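Local atomic coordinates of DNA methyltransferase (Nicotiana tabacum, PDB entry 4ONQ), a protein that probably methylates cytosine at C5 in DNA, drawing the methyl group from S-adenosyl-L-methionine, as a plant DRM-type de novo methyltransferase seen here as its catalytic domain. Residues A[98-103]-A[119-124]; A[92-97]-A[212-217]; A[38-43]-A[59-64]; A[230-235]-A[306-311]. The protein carries 5 engineered substitutions. All blocks are in the same frame, centred on the assembly; numbering follows the deposited sequence.

Contact 1: A[98-103]-A[119-124]; sequences APRTIH and RTKLNC
Ile102 and Thr120 join a helix start to a neighbouring loop through the backbone: Ile102 N donates to Thr120 O over 2.9 Å. Ile102 is the first residue of helix 102-105, and Thr101 before it is the N-cap, its OG1 accepting from Glu104 N. The same Thr120 O also takes a CA-H...O contact from Thr101 CA at 3.2 Å, so one loop carbonyl serves two consecutive residues of the helix entry.

The charged part lies beside this backbone bond. The chain of Lys121 starts out away from 98-103, but its bend at chi2 (86°) brings NZ back to Arg100 O. That bond is modelled at 2.5 Å, doubtfully short, and Lys71 O is a weak second acceptor. Arg100 folds at chi3 (74°), which sets its guanidinium above the ammonium; NZ sits 3.7 Å from that plane, over its centre. Two like charges face each other here, a cost that the carbonyl acceptors may partly repay. A serine in place of Arg100 would keep the carbonyl but lose the flat group over NZ, and would probably leave that side of the ammonium uncovered by this residue.

Apolar packing completes the contact. Ile102 reaches across the loop backbone toward the buried Leu122, its CG1 lying 3.9 Å from Leu122 CG, while its CD1 rests 3.5 Å from Lys121 N.

Contact 2: A[92-97]-A[212-217]; sequences FPLFPL and QVDTVA
Leu94 reaches across to Ala217 and is the side chain by which a proline-rich loop rests on the first turns of helix 213-220. Its CB points toward the helix, and CG carries the two methyls onto it. CD1 lies 4.0 Å from Ala217 CB. CD2, the other branch, comes nearer, 3.6 Å from the same Ala217 CB, and also passes 4.2 Å from Asp214 OD1. CD2 also grazes Val213 CG1, 4.5 Å away; the Val213 side chain itself lies about 7 Å from the bound sinefungin. Both branches thus press on one small methyl, a helical turn on from Val213. The backbone of Leu94 is tied in separately: a water accepts from Leu94 N and donates to Asp214 O, 2.8 Å from each.

The helix start is itself well fixed. Gln212 is the N-cap, and its OE1 takes two bonds, from Thr215 OG1 and from Thr215 N, the latter nearly along the C=O axis. Gln212 NE2 donates to the anti lone pair of Asp214 OD2 at 2.7 Å, with the acceptor in the amide plane, and also bonds Leu185 O. These bonds fix the rotation of the amide and steady the Asp214 carboxylate.

Helix 242-249 packs on this face of helix 213-220 and on the loop: Arg249 touches both Leu94 and Val213, and Ala246 lies against Ala217.

Contact 3: A[38-43]-A[59-64]; sequences PFFYYE and SLYDIE. Engineered in segment 59-64: Ser59 (natural residue Phe).
Phe40 carries its CG between the backbone N and the carbonyl carbon (chi1 77°), which sends the ring out from strand 39-45 toward the turn at 60-63. Tyr42, two residues on along the same side, has CG opposite its backbone N (chi1 -179°), and the Leu60 chain crosses it at about a right angle. Leu60 CD1 touches both residues, 3.9 Å from Tyr42 CB and 4.0 Å from Phe40 CE1.

The opposing residues belong to a type I' beta turn, closed by Ile63 N donating to Leu60 O. It gathers three side chains round one ring. Ile63 comes from the opposite direction, its CD1 3.5 Å from Phe40 CZ, while Tyr61 turns its ring edge toward the Phe40 face in an offset edge-to-face pair, centroids 5.8 Å apart and planes at 61°. With an alanine at Phe40 the ring shared by Leu60, Tyr61 and Ile63 would be gone, which is likely to open a gap beneath the turn.

The cluster lies between sheet and helix. Ile83 of strand 79-84 touches Phe40, Leu60 and Ile63, and helix 337-352 covers a further side, with Tyr341 and Leu345 against Phe40 and Lys349 making a cation-pi contact with Tyr61.

Contact 4: A[230-235]-A[306-311]; sequences GINVLS and GFDLVI
Leu234 and Phe307 form the tight side of this pairing: Leu234 CB stands 3.9 Å from the centroid of the Phe307 ring, over its face and 11° off the normal, a CH-pi contact. On that same sheet face Val310 CB packs against Leu234 CB, and Ile344 and Val348 of helix 337-352 close over the leucine. Across the sheet Val233 CG1 meets Ile311 CG2 at 3.9 Å. Backbone bonds hold the parallel register: Leu234 N gives to Leu309 O (2.8 Å), and Ile311 N to Leu234 O (2.9 Å).

The leading end is partly open to solvent at Gly230, Gly306 and Asp308, and polar bonds take over there. Asp308 OD1 receives Asn232 N at 2.9 Å, out of the carboxylate plane on its anti side. Asp308 N donates back to Asn232 O at 3.0 Å, and Leu309 N adds a weak second bond to the same oxygen. Asn232 ND2 reaches both Gly306 O and Phe304 O, tying the strand to the end of helix 294-304.

In sequence strand 309-312 runs on to Cys316, the predicted catalytic residue, which is not modelled, and the Ser235 side chain lies about 6 Å from bound sinefungin. Adjacent parallel mid-sheet strands, with helices between them in sequence, are characteristic of the Rossmann-like class I methyltransferase fold.

The four contacts show chemistry following place in the fold. Contacts 3 and 4 belong to one buried sheet: strands 39-45 and 309-312 are neighbours, probably bonded at Phe39 N to Asp308 O, and helix 337-352 packs on both. Contact 4 is strand pairing by backbone bonds, whereas contact 3 is aromatic and aliphatic packing without a bond across. Contact 2, also buried, is slighter, joining a loop to a helix by one leucine and a water; it meets contact 3 where Val216 touches Tyr41. Contact 1, only partly buried and across the chain's centre from contacts 3 and 4, joins loop to helix start by a backbone bond, a lysine-to-carbonyl bond and one isoleucine.

Contact 1: A[98-103]-A[119-124]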
loop_
_atom_site.group_PDB
_atom_site.type_symbol
_atom_site.label_atom_id
_atom_site.label_comp_id
_atom_site.label_asym_id
_atom_site.label_seq_id
_atom_site.Cartn_x
_atom_site.Cartn_y
_atom_site.Cartn_z
ATOM N N ALA A 98 -4.407 -5.060 12.685
ATOM C CA ALA A 98 -4.913 -3.701 12.717
ATOM C C ALA A 98 -6.398 -3.755 13.032
ATOM O O ALA A 98 -7.072 -4.723 12.670
ATOM C CB ALA A 98 -4.669 -3.018 11.383
ATOM N N PRO A 99 -6.907 -2.732 13.732
ATOM C CA PRO A 99 -8.352 -2.595 13.933
ATOM C C PRO A 99 -9.027 -2.598 12.574
ATOM O O PRO A 99 -8.499 -2.005 11.636
ATOM C CB PRO A 99 -8.489 -1.218 14.601
ATOM C CG PRO A 99 -7.177 -0.531 14.382
ATOM C CD PRO A 99 -6.159 -1.619 14.337
ATOM N N ARG A 100 -10.159 -3.276 12.452
ATOM C CA ARG A 100 -10.772 -3.433 11.143
ATOM C C ARG A 100 -12.099 -2.694 10.990
ATOM O O ARG A 100 -12.701 -2.721 9.925
ATOM C CB ARG A 100 -10.896 -4.916 10.772
ATOM C CG ARG A 100 -9.565 -5.538 10.350
ATOM C CD ARG A 100 -9.663 -7.039 10.109
ATOM N NE ARG A 100 -10.353 -7.375 8.865
ATOM C CZ ARG A 100 -11.598 -7.836 8.799
ATOM N NH1 ARG A 100 -12.299 -8.021 9.908
ATOM N NH2 ARG A 100 -12.143 -8.117 7.624
ATOM N N THR A 101 -12.547 -2.019 12.042
ATOM C CA THR A 101 -13.696 -1.139 11.905
ATOM C C THR A 101 -13.299 0.293 12.198
ATOM O O THR A 101 -12.345 0.540 12.940
ATOM C CB THR A 101 -14.858 -1.530 12.832
ATOM O OG1 THR A 101 -14.399 -1.563 14.187
ATOM C CG2 THR A 101 -15.416 -2.886 12.449
ATOM N N ILE A 102 -14.032 1.228 11.599
ATOM C CA ILE A 102 -13.836 2.652 11.844
ATOM C C ILE A 102 -13.838 2.950 13.336
ATOM O O ILE A 102 -12.959 3.640 13.846
ATOM C CB ILE A 102 -14.950 3.481 11.178
ATOM C CG1 ILE A 102 -14.820 3.406 9.655
ATOM C CG2 ILE A 102 -14.892 4.926 11.644
ATOM C CD1 ILE A 102 -16.080 3.777 8.914
ATOM N N HIS A 103 -14.789 2.394 14.033
ATOM C CA HIS A 103 -14.884 2.581 15.436
ATOM C C HIS A 103 -13.744 2.059 16.218
ATOM O O HIS A 103 -13.423 2.638 17.228
ATOM C CB HIS A 103 -16.157 1.989 15.963
ATOM C CG HIS A 103 -17.367 2.761 15.602
ATOM N ND1 HIS A 103 -18.576 2.234 15.620
ATOM C CD2 HIS A 103 -17.517 4.065 15.206
ATOM C CE1 HIS A 103 -19.458 3.141 15.250
ATOM N NE2 HIS A 103 -18.807 4.263 15.001
ATOM N N ARG A 119 -21.765 2.768 7.900
ATOM C CA ARG A 119 -20.372 2.459 7.592
ATOM C C ARG A 119 -19.604 1.921 8.797
ATOM O O ARG A 119 -19.700 2.453 9.904
ATOM C CB ARG A 119 -19.650 3.691 7.069
ATOM C CG ARG A 119 -20.145 4.211 5.750
ATOM C CD ARG A 119 -19.404 5.491 5.396
ATOM N NE ARG A 119 -19.641 6.539 6.385
ATOM C CZ ARG A 119 -18.840 7.582 6.570
ATOM N NH1 ARG A 119 -17.741 7.710 5.840
ATOM N NH2 ARG A 119 -19.139 8.489 7.490
ATOM N N THR A 120 -18.845 0.855 8.571
ATOM C CA THR A 120 -17.899 0.367 9.566
ATOM C C THR A 120 -16.540 0.256 8.892
ATOM O O THR A 120 -15.540 -0.101 9.509
ATOM C CB THR A 120 -18.320 -0.996 10.133
ATOM O OG1 THR A 120 -18.445 -1.936 9.061
ATOM C CG2 THR A 120 -19.655 -0.880 10.856
ATOM N N LYS A 121 -16.524 0.596 7.612
ATOM C CA LYS A 121 -15.335 0.487 6.792
ATOM C C LYS A 121 -15.235 1.730 5.923
ATOM O O LYS A 121 -16.235 2.196 5.371
ATOM C CB LYS A 121 -15.447 -0.743 5.892
ATOM C CG LYS A 121 -14.200 -1.590 5.838
ATOM C CD LYS A 121 -14.160 -2.594 6.979
ATOM C CE LYS A 121 -12.889 -3.414 6.913
ATOM N NZ LYS A 121 -12.768 -4.328 8.066
ATOM N N LEU A 122 -14.030 2.271 5.802
ATOM C CA LEU A 122 -13.797 3.418 4.932
ATOM C C LEU A 122 -13.553 2.956 3.498
ATOM O O LEU A 122 -13.178 1.810 3.263
ATOM C CB LEU A 122 -12.598 4.225 5.432
ATOM C CG LEU A 122 -12.788 4.948 6.768
ATOM C CD1 LEU A 122 -11.461 5.144 7.476
ATOM C CD2 LEU A 122 -13.459 6.288 6.543
ATOM N N ASN A 123 -13.774 3.852 2.544
ATOM C CA ASN A 123 -13.436 3.585 1.151
ATOM C C ASN A 123 -11.935 3.728 0.911
ATOM O O ASN A 123 -11.180 4.006 1.845
ATOM C CB ASN A 123 -14.219 4.517 0.229
ATOM C CG ASN A 123 -15.696 4.190 0.198
ATOM O OD1 ASN A 123 -16.161 3.305 0.912
ATOM N ND2 ASN A 123 -16.445 4.909 -0.626
ATOM N N CYS A 124 -11.506 3.521 -0.331
ATOM C CA CYS A 124 -10.096 3.655 -0.691
ATOM C C CYS A 124 -9.582 5.031 -0.289
ATOM O O CYS A 124 -10.229 6.044 -0.555
ATOM C CB CYS A 124 -9.899 3.427 -2.195
ATOM S SG CYS A 124 -8.160 3.286 -2.718
#

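Contact 2: A[92-97]-A[212-217]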
loop_
_atom_site.group_PDB
_atom_site.type_symbol
_atom_site.label_atom_id
_atom_site.label_comp_id
_atom_site.label_asym_id
_atom_site.label_seq_id
_atom_site.Cartn_x
_atom_site.Cartn_y
_atom_site.Cartn_z
ATOM N N PHE A 92 2.234 -15.349 7.179
ATOM C CA PHE A 92 1.751 -14.912 8.481
ATOM C C PHE A 92 1.569 -13.394 8.484
ATOM O O PHE A 92 2.296 -12.680 7.796
ATOM C CB PHE A 92 2.692 -15.378 9.602
ATOM C CG PHE A 92 4.122 -14.923 9.440
ATOM C CD1 PHE A 92 4.555 -13.737 10.011
ATOM C CD2 PHE A 92 5.035 -15.692 8.732
ATOM C CE1 PHE A 92 5.871 -13.317 9.872
ATOM C CE2 PHE A 92 6.353 -15.278 8.585
ATOM C CZ PHE A 92 6.771 -14.090 9.156
ATOM N N PRO A 93 0.576 -12.897 9.234
ATOM C CA PRO A 93 0.338 -11.452 9.287
ATOM C C PRO A 93 1.198 -10.748 10.332
ATOM O O PRO A 93 1.761 -11.390 11.213
ATOM C CB PRO A 93 -1.134 -11.364 9.685
ATOM C CG PRO A 93 -1.354 -12.577 10.523
ATOM C CD PRO A 93 -0.474 -13.657 9.937
ATOM N N LEU A 94 1.303 -9.430 10.201
ATOM C CA LEU A 94 1.929 -8.581 11.200
ATOM C C LEU A 94 1.044 -8.570 12.442
ATOM O O LEU A 94 -0.184 -8.539 12.336
ATOM C CB LEU A 94 2.055 -7.164 10.643
ATOM C CG LEU A 94 3.434 -6.542 10.420
ATOM C CD1 LEU A 94 4.439 -7.570 9.970
ATOM C CD2 LEU A 94 3.328 -5.413 9.395
ATOM N N PHE A 95 1.624 -8.555 13.622
ATOM C CA PHE A 95 0.826 -8.611 14.823
ATOM C C PHE A 95 1.155 -7.468 15.779
ATOM O O PHE A 95 2.263 -7.031 15.825
ATOM C CB PHE A 95 0.930 -10.003 15.461
ATOM C CG PHE A 95 -0.132 -10.275 16.458
ATOM C CD1 PHE A 95 -1.302 -10.884 16.100
ATOM C CD2 PHE A 95 0.020 -9.876 17.776
ATOM C CE1 PHE A 95 -2.295 -11.083 17.036
ATOM C CE2 PHE A 95 -0.976 -10.070 18.700
ATOM C CZ PHE A 95 -2.126 -10.680 18.332
ATOM N N PRO A 96 0.168 -6.910 16.475
ATOM C CA PRO A 96 -1.248 -7.302 16.414
ATOM C C PRO A 96 -1.950 -6.858 15.146
ATOM O O PRO A 96 -1.515 -5.913 14.492
ATOM C CB PRO A 96 -1.858 -6.615 17.637
ATOM C CG PRO A 96 -1.002 -5.435 17.862
ATOM C CD PRO A 96 0.392 -5.845 17.469
ATOM N N LEU A 97 -3.019 -7.561 14.796
ATOM C CA LEU A 97 -3.803 -7.197 13.633
ATOM C C LEU A 97 -4.335 -5.782 13.794
ATOM O O LEU A 97 -4.643 -5.342 14.906
ATOM C CB LEU A 97 -4.944 -8.180 13.442
ATOM C CG LEU A 97 -4.460 -9.625 13.278
ATOM C CD1 LEU A 97 -5.637 -10.576 13.279
ATOM C CD2 LEU A 97 -3.650 -9.768 11.993
ATOM N N GLN A 212 -0.636 -0.381 1.327
ATOM C CA GLN A 212 -1.143 -0.673 2.658
ATOM C C GLN A 212 -0.147 -1.664 3.243
ATOM O O GLN A 212 -0.001 -2.773 2.739
ATOM C CB GLN A 212 -2.550 -1.266 2.601
ATOM C CG GLN A 212 -3.356 -1.092 3.886
ATOM C CD GLN A 212 -2.835 -1.939 5.031
ATOM O OE1 GLN A 212 -2.475 -3.099 4.841
ATOM N NE2 GLN A 212 -2.792 -1.360 6.230
ATOM N N VAL A 213 0.561 -1.252 4.289
ATOM C CA VAL A 213 1.689 -2.022 4.813
ATOM C C VAL A 213 1.361 -3.430 5.350
ATOM O O VAL A 213 2.143 -4.361 5.158
ATOM C CB VAL A 213 2.475 -1.195 5.863
ATOM C CG1 VAL A 213 3.570 -2.022 6.501
ATOM C CG2 VAL A 213 3.061 0.059 5.209
ATOM N N ASP A 214 0.217 -3.595 6.011
ATOM C CA ASP A 214 -0.143 -4.896 6.587
ATOM C C ASP A 214 -0.372 -5.950 5.493
ATOM O O ASP A 214 0.011 -7.118 5.640
ATOM C CB ASP A 214 -1.393 -4.787 7.474
ATOM C CG ASP A 214 -1.250 -3.756 8.587
ATOM O OD1 ASP A 214 -0.681 -4.093 9.646
ATOM O OD2 ASP A 214 -1.729 -2.613 8.414
ATOM N N THR A 215 -0.992 -5.520 4.397
ATOM C CA THR A 215 -1.284 -6.378 3.250
ATOM C C THR A 215 0.016 -6.872 2.601
ATOM O O THR A 215 0.274 -8.089 2.462
ATOM C CB THR A 215 -2.119 -5.593 2.190
ATOM O OG1 THR A 215 -3.236 -4.960 2.825
ATOM C CG2 THR A 215 -2.628 -6.508 1.088
ATOM N N VAL A 216 0.839 -5.906 2.214
ATOM C CA VAL A 216 2.120 -6.193 1.596
ATOM C C VAL A 216 2.982 -7.077 2.495
ATOM O O VAL A 216 3.618 -8.017 2.025
ATOM C CB VAL A 216 2.872 -4.901 1.271
ATOM C CG1 VAL A 216 4.261 -5.218 0.737
ATOM C CG2 VAL A 216 2.080 -4.072 0.276
ATOM N N ALA A 217 2.984 -6.787 3.791
ATOM C CA ALA A 217 3.794 -7.555 4.730
ATOM C C ALA A 217 3.287 -8.982 4.812
ATOM O O ALA A 217 4.075 -9.920 4.935
ATOM C CB ALA A 217 3.787 -6.914 6.101
HETATM O O HOH W 1 -0.199 -8.261 8.158
#

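Contact 3: A[38-43]-A[59-64]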
loop_
_atom_site.group_PDB
_atom_site.type_symbol
_atom_site.label_atom_id
_atom_site.label_comp_id
_atom_site.label_asym_id
_atom_site.label_seq_id
_atom_site.Cartn_x
_atom_site.Cartn_y
_atom_site.Cartn_z
ATOM N N PRO A 38 15.608 -12.919 -9.273
ATOM C CA PRO A 38 15.142 -12.447 -7.968
ATOM C C PRO A 38 13.658 -12.704 -7.761
ATOM O O PRO A 38 12.975 -13.147 -8.687
ATOM C CB PRO A 38 15.349 -10.942 -8.078
ATOM C CG PRO A 38 15.014 -10.661 -9.504
ATOM C CD PRO A 38 15.536 -11.851 -10.288
ATOM N N PHE A 39 13.174 -12.432 -6.552
ATOM C CA PHE A 39 11.741 -12.379 -6.300
ATOM C C PHE A 39 11.238 -11.021 -6.755
ATOM O O PHE A 39 11.929 -10.016 -6.594
ATOM C CB PHE A 39 11.438 -12.571 -4.816
ATOM C CG PHE A 39 11.516 -13.998 -4.362
ATOM C CD1 PHE A 39 10.568 -14.919 -4.772
ATOM C CD2 PHE A 39 12.531 -14.418 -3.517
ATOM C CE1 PHE A 39 10.629 -16.234 -4.351
ATOM C CE2 PHE A 39 12.600 -15.734 -3.094
ATOM C CZ PHE A 39 11.647 -16.642 -3.512
ATOM N N PHE A 40 10.048 -10.977 -7.339
ATOM C CA PHE A 40 9.491 -9.690 -7.725
ATOM C C PHE A 40 8.054 -9.526 -7.267
ATOM O O PHE A 40 7.308 -10.499 -7.154
ATOM C CB PHE A 40 9.641 -9.417 -9.226
ATOM C CG PHE A 40 8.660 -10.155 -10.090
ATOM C CD1 PHE A 40 7.428 -9.595 -10.399
ATOM C CD2 PHE A 40 8.981 -11.392 -10.623
ATOM C CE1 PHE A 40 6.526 -10.266 -11.207
ATOM C CE2 PHE A 40 8.081 -12.070 -11.435
ATOM C CZ PHE A 40 6.853 -11.503 -11.728
ATOM N N TYR A 41 7.684 -8.280 -7.010
ATOM C CA TYR A 41 6.385 -7.949 -6.461
ATOM C C TYR A 41 5.916 -6.670 -7.139
ATOM O O TYR A 41 6.540 -5.621 -6.994
ATOM C CB TYR A 41 6.525 -7.744 -4.955
ATOM C CG TYR A 41 5.234 -7.622 -4.181
ATOM C CD1 TYR A 41 4.534 -8.759 -3.760
ATOM C CD2 TYR A 41 4.732 -6.364 -3.834
ATOM C CE1 TYR A 41 3.359 -8.639 -3.028
ATOM C CE2 TYR A 41 3.569 -6.229 -3.110
ATOM C CZ TYR A 41 2.883 -7.362 -2.710
ATOM O OH TYR A 41 1.729 -7.204 -1.978
ATOM N N TYR A 42 4.838 -6.772 -7.907
ATOM C CA TYR A 42 4.280 -5.630 -8.616
ATOM C C TYR A 42 2.849 -5.363 -8.167
ATOM O O TYR A 42 2.036 -6.280 -8.084
ATOM C CB TYR A 42 4.303 -5.848 -10.135
ATOM C CG TYR A 42 3.750 -4.656 -10.875
ATOM C CD1 TYR A 42 4.505 -3.502 -11.014
ATOM C CD2 TYR A 42 2.463 -4.663 -11.394
ATOM C CE1 TYR A 42 4.007 -2.398 -11.661
ATOM C CE2 TYR A 42 1.953 -3.555 -12.049
ATOM C CZ TYR A 42 2.732 -2.423 -12.177
ATOM O OH TYR A 42 2.251 -1.304 -12.822
ATOM N N GLU A 43 2.539 -4.100 -7.896
ATOM C CA GLU A 43 1.210 -3.731 -7.429
ATOM C C GLU A 43 0.529 -2.777 -8.399
ATOM O O GLU A 43 1.141 -1.822 -8.873
ATOM C CB GLU A 43 1.295 -3.087 -6.045
ATOM C CG GLU A 43 -0.030 -2.555 -5.516
ATOM C CD GLU A 43 -0.021 -1.051 -5.305
ATOM O OE1 GLU A 43 0.851 -0.369 -5.884
ATOM O OE2 GLU A 43 -0.884 -0.551 -4.555
ATOM N N SER A 59 3.479 -9.214 -19.926
ATOM C CA SER A 59 4.765 -8.552 -19.748
ATOM C C SER A 59 5.534 -9.154 -18.577
ATOM O O SER A 59 6.764 -9.117 -18.546
ATOM C CB SER A 59 4.575 -7.052 -19.535
ATOM O OG SER A 59 3.983 -6.449 -20.670
ATOM N N LEU A 60 4.804 -9.710 -17.616
ATOM C CA LEU A 60 5.427 -10.269 -16.420
ATOM C C LEU A 60 5.310 -11.787 -16.367
ATOM O O LEU A 60 4.720 -12.341 -15.441
ATOM C CB LEU A 60 4.835 -9.651 -15.149
ATOM C CG LEU A 60 5.149 -8.180 -14.881
ATOM C CD1 LEU A 60 4.494 -7.718 -13.586
ATOM C CD2 LEU A 60 6.649 -7.960 -14.825
ATOM N N TYR A 61 5.863 -12.445 -17.379
ATOM C CA TYR A 61 6.064 -13.889 -17.354
ATOM C C TYR A 61 4.770 -14.690 -17.186
ATOM O O TYR A 61 4.770 -15.764 -16.582
ATOM C CB TYR A 61 7.097 -14.234 -16.277
ATOM C CG TYR A 61 8.255 -13.256 -16.282
ATOM C CD1 TYR A 61 9.197 -13.273 -17.303
ATOM C CD2 TYR A 61 8.389 -12.297 -15.287
ATOM C CE1 TYR A 61 10.248 -12.375 -17.325
ATOM C CE2 TYR A 61 9.437 -11.392 -15.301
ATOM C CZ TYR A 61 10.361 -11.437 -16.321
ATOM O OH TYR A 61 11.405 -10.541 -16.336
ATOM N N ASP A 62 3.678 -14.142 -17.722
ATOM C CA ASP A 62 2.372 -14.807 -17.788
ATOM C C ASP A 62 1.656 -14.998 -16.452
ATOM O O ASP A 62 0.553 -15.543 -16.411
ATOM C CB ASP A 62 2.478 -16.141 -18.520
ATOM C CG ASP A 62 3.006 -15.986 -19.923
ATOM O OD1 ASP A 62 2.587 -15.031 -20.608
ATOM O OD2 ASP A 62 3.845 -16.816 -20.335
ATOM N N ILE A 63 2.279 -14.537 -15.372
ATOM C CA ILE A 63 1.719 -14.668 -14.027
ATOM C C ILE A 63 0.332 -14.025 -13.890
ATOM O O ILE A 63 0.088 -12.921 -14.380
ATOM C CB ILE A 63 2.685 -14.084 -12.967
ATOM C CG1 ILE A 63 4.050 -14.776 -13.062
ATOM C CG2 ILE A 63 2.104 -14.213 -11.563
ATOM C CD1 ILE A 63 5.004 -14.409 -11.943
ATOM N N GLU A 64 -0.569 -14.689 -13.212
ATOM C CA GLU A 64 -1.857 -14.098 -13.018
ATOM C C GLU A 64 -1.851 -13.334 -11.730
ATOM O O GLU A 64 -1.305 -13.775 -10.742
ATOM C CB GLU A 64 -2.929 -15.156 -12.929
ATOM C CG GLU A 64 -3.267 -15.859 -14.182
ATOM C CD GLU A 64 -3.829 -17.222 -13.883
ATOM O OE1 GLU A 64 -3.764 -17.629 -12.710
ATOM O OE2 GLU A 64 -4.336 -17.890 -14.802
#

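Contact 4: A[230-235]-A[306-311]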
loop_
_atom_site.group_PDB
_atom_site.type_symbol
_atom_site.label_atom_id
_atom_site.label_comp_id
_atom_site.label_asym_id
_atom_site.label_seq_id
_atom_site.Cartn_x
_atom_site.Cartn_y
_atom_site.Cartn_z
ATOM N N GLY A 230 20.014 -11.139 5.692
ATOM C CA GLY A 230 19.526 -9.856 5.291
ATOM C C GLY A 230 19.245 -9.873 3.820
ATOM O O GLY A 230 19.701 -10.701 3.089
ATOM N N ILE A 231 18.472 -8.920 3.407
ATOM C CA ILE A 231 17.945 -8.931 2.084
ATOM C C ILE A 231 18.396 -7.701 1.310
ATOM O O ILE A 231 18.617 -6.667 1.878
ATOM C CB ILE A 231 16.419 -9.147 2.146
ATOM C CG1 ILE A 231 15.897 -9.730 0.882
ATOM C CG2 ILE A 231 15.649 -7.901 2.477
ATOM C CD1 ILE A 231 14.416 -9.927 0.961
ATOM N N ASN A 232 18.599 -7.869 0.017
ATOM C CA ASN A 232 18.956 -6.789 -0.874
ATOM C C ASN A 232 17.755 -6.457 -1.711
ATOM O O ASN A 232 17.210 -7.306 -2.316
ATOM C CB ASN A 232 20.078 -7.239 -1.780
ATOM C CG ASN A 232 21.441 -7.041 -1.184
ATOM O OD1 ASN A 232 21.591 -6.461 -0.150
ATOM N ND2 ASN A 232 22.441 -7.514 -1.864
ATOM N N VAL A 233 17.334 -5.210 -1.729
ATOM C CA VAL A 233 16.063 -4.865 -2.347
ATOM C C VAL A 233 16.221 -3.793 -3.410
ATOM O O VAL A 233 16.844 -2.758 -3.174
ATOM C CB VAL A 233 15.062 -4.339 -1.303
ATOM C CG1 VAL A 233 13.712 -4.089 -1.950
ATOM C CG2 VAL A 233 14.937 -5.317 -0.150
ATOM N N LEU A 234 15.662 -4.046 -4.587
ATOM C CA LEU A 234 15.494 -2.992 -5.568
ATOM C C LEU A 234 14.066 -2.482 -5.447
ATOM O O LEU A 234 13.123 -3.148 -5.876
ATOM C CB LEU A 234 15.766 -3.493 -6.982
ATOM C CG LEU A 234 15.683 -2.406 -8.062
ATOM C CD1 LEU A 234 16.550 -1.233 -7.672
ATOM C CD2 LEU A 234 16.099 -2.929 -9.431
ATOM N N SER A 235 13.908 -1.311 -4.837
ATOM C CA SER A 235 12.589 -0.724 -4.644
ATOM C C SER A 235 12.332 0.362 -5.679
ATOM O O SER A 235 12.943 1.428 -5.635
ATOM C CB SER A 235 12.462 -0.152 -3.233
ATOM O OG SER A 235 11.117 0.180 -2.945
ATOM N N GLY A 306 23.717 -9.712 -5.655
ATOM C CA GLY A 306 22.491 -9.656 -6.430
ATOM C C GLY A 306 21.302 -9.174 -5.624
ATOM O O GLY A 306 21.343 -9.154 -4.396
ATOM N N PHE A 307 20.239 -8.778 -6.321
ATOM C CA PHE A 307 18.997 -8.372 -5.669
ATOM C C PHE A 307 18.115 -9.568 -5.337
ATOM O O PHE A 307 17.862 -10.423 -6.182
ATOM C CB PHE A 307 18.226 -7.381 -6.539
ATOM C CG PHE A 307 18.868 -6.033 -6.621
ATOM C CD1 PHE A 307 18.940 -5.222 -5.500
ATOM C CD2 PHE A 307 19.404 -5.576 -7.812
ATOM C CE1 PHE A 307 19.541 -3.982 -5.567
ATOM C CE2 PHE A 307 19.997 -4.333 -7.888
ATOM C CZ PHE A 307 20.070 -3.534 -6.763
ATOM N N ASP A 308 17.650 -9.625 -4.097
ATOM C CA ASP A 308 16.805 -10.722 -3.661
ATOM C C ASP A 308 15.358 -10.433 -4.029
ATOM O O ASP A 308 14.626 -11.317 -4.468
ATOM C CB ASP A 308 16.948 -10.930 -2.153
ATOM C CG ASP A 308 18.378 -11.248 -1.741
ATOM O OD1 ASP A 308 18.881 -10.636 -0.774
ATOM O OD2 ASP A 308 18.999 -12.121 -2.383
ATOM N N LEU A 309 14.959 -9.177 -3.863
ATOM C CA LEU A 309 13.596 -8.756 -4.148
ATOM C C LEU A 309 13.587 -7.446 -4.931
ATOM O O LEU A 309 14.279 -6.495 -4.574
ATOM C CB LEU A 309 12.816 -8.591 -2.838
ATOM C CG LEU A 309 11.421 -7.960 -2.931
ATOM C CD1 LEU A 309 10.474 -8.835 -3.734
ATOM C CD2 LEU A 309 10.866 -7.688 -1.553
ATOM N N VAL A 310 12.820 -7.404 -6.014
ATOM C CA VAL A 310 12.513 -6.132 -6.649
ATOM C C VAL A 310 11.020 -5.877 -6.522
ATOM O O VAL A 310 10.201 -6.738 -6.833
ATOM C CB VAL A 310 13.025 -6.034 -8.111
ATOM C CG1 VAL A 310 13.291 -7.408 -8.688
ATOM C CG2 VAL A 310 12.068 -5.225 -8.978
ATOM N N ILE A 311 10.664 -4.712 -6.034
ATOM C CA ILE A 311 9.300 -4.414 -5.705
ATOM C C ILE A 311 8.945 -3.017 -6.175
ATOM O O ILE A 311 9.692 -2.114 -6.008
ATOM C CB ILE A 311 9.084 -4.573 -4.184
ATOM C CG1 ILE A 311 7.716 -4.116 -3.748
ATOM C CG2 ILE A 311 10.109 -3.789 -3.420
ATOM C CD1 ILE A 311 7.397 -4.446 -2.331
#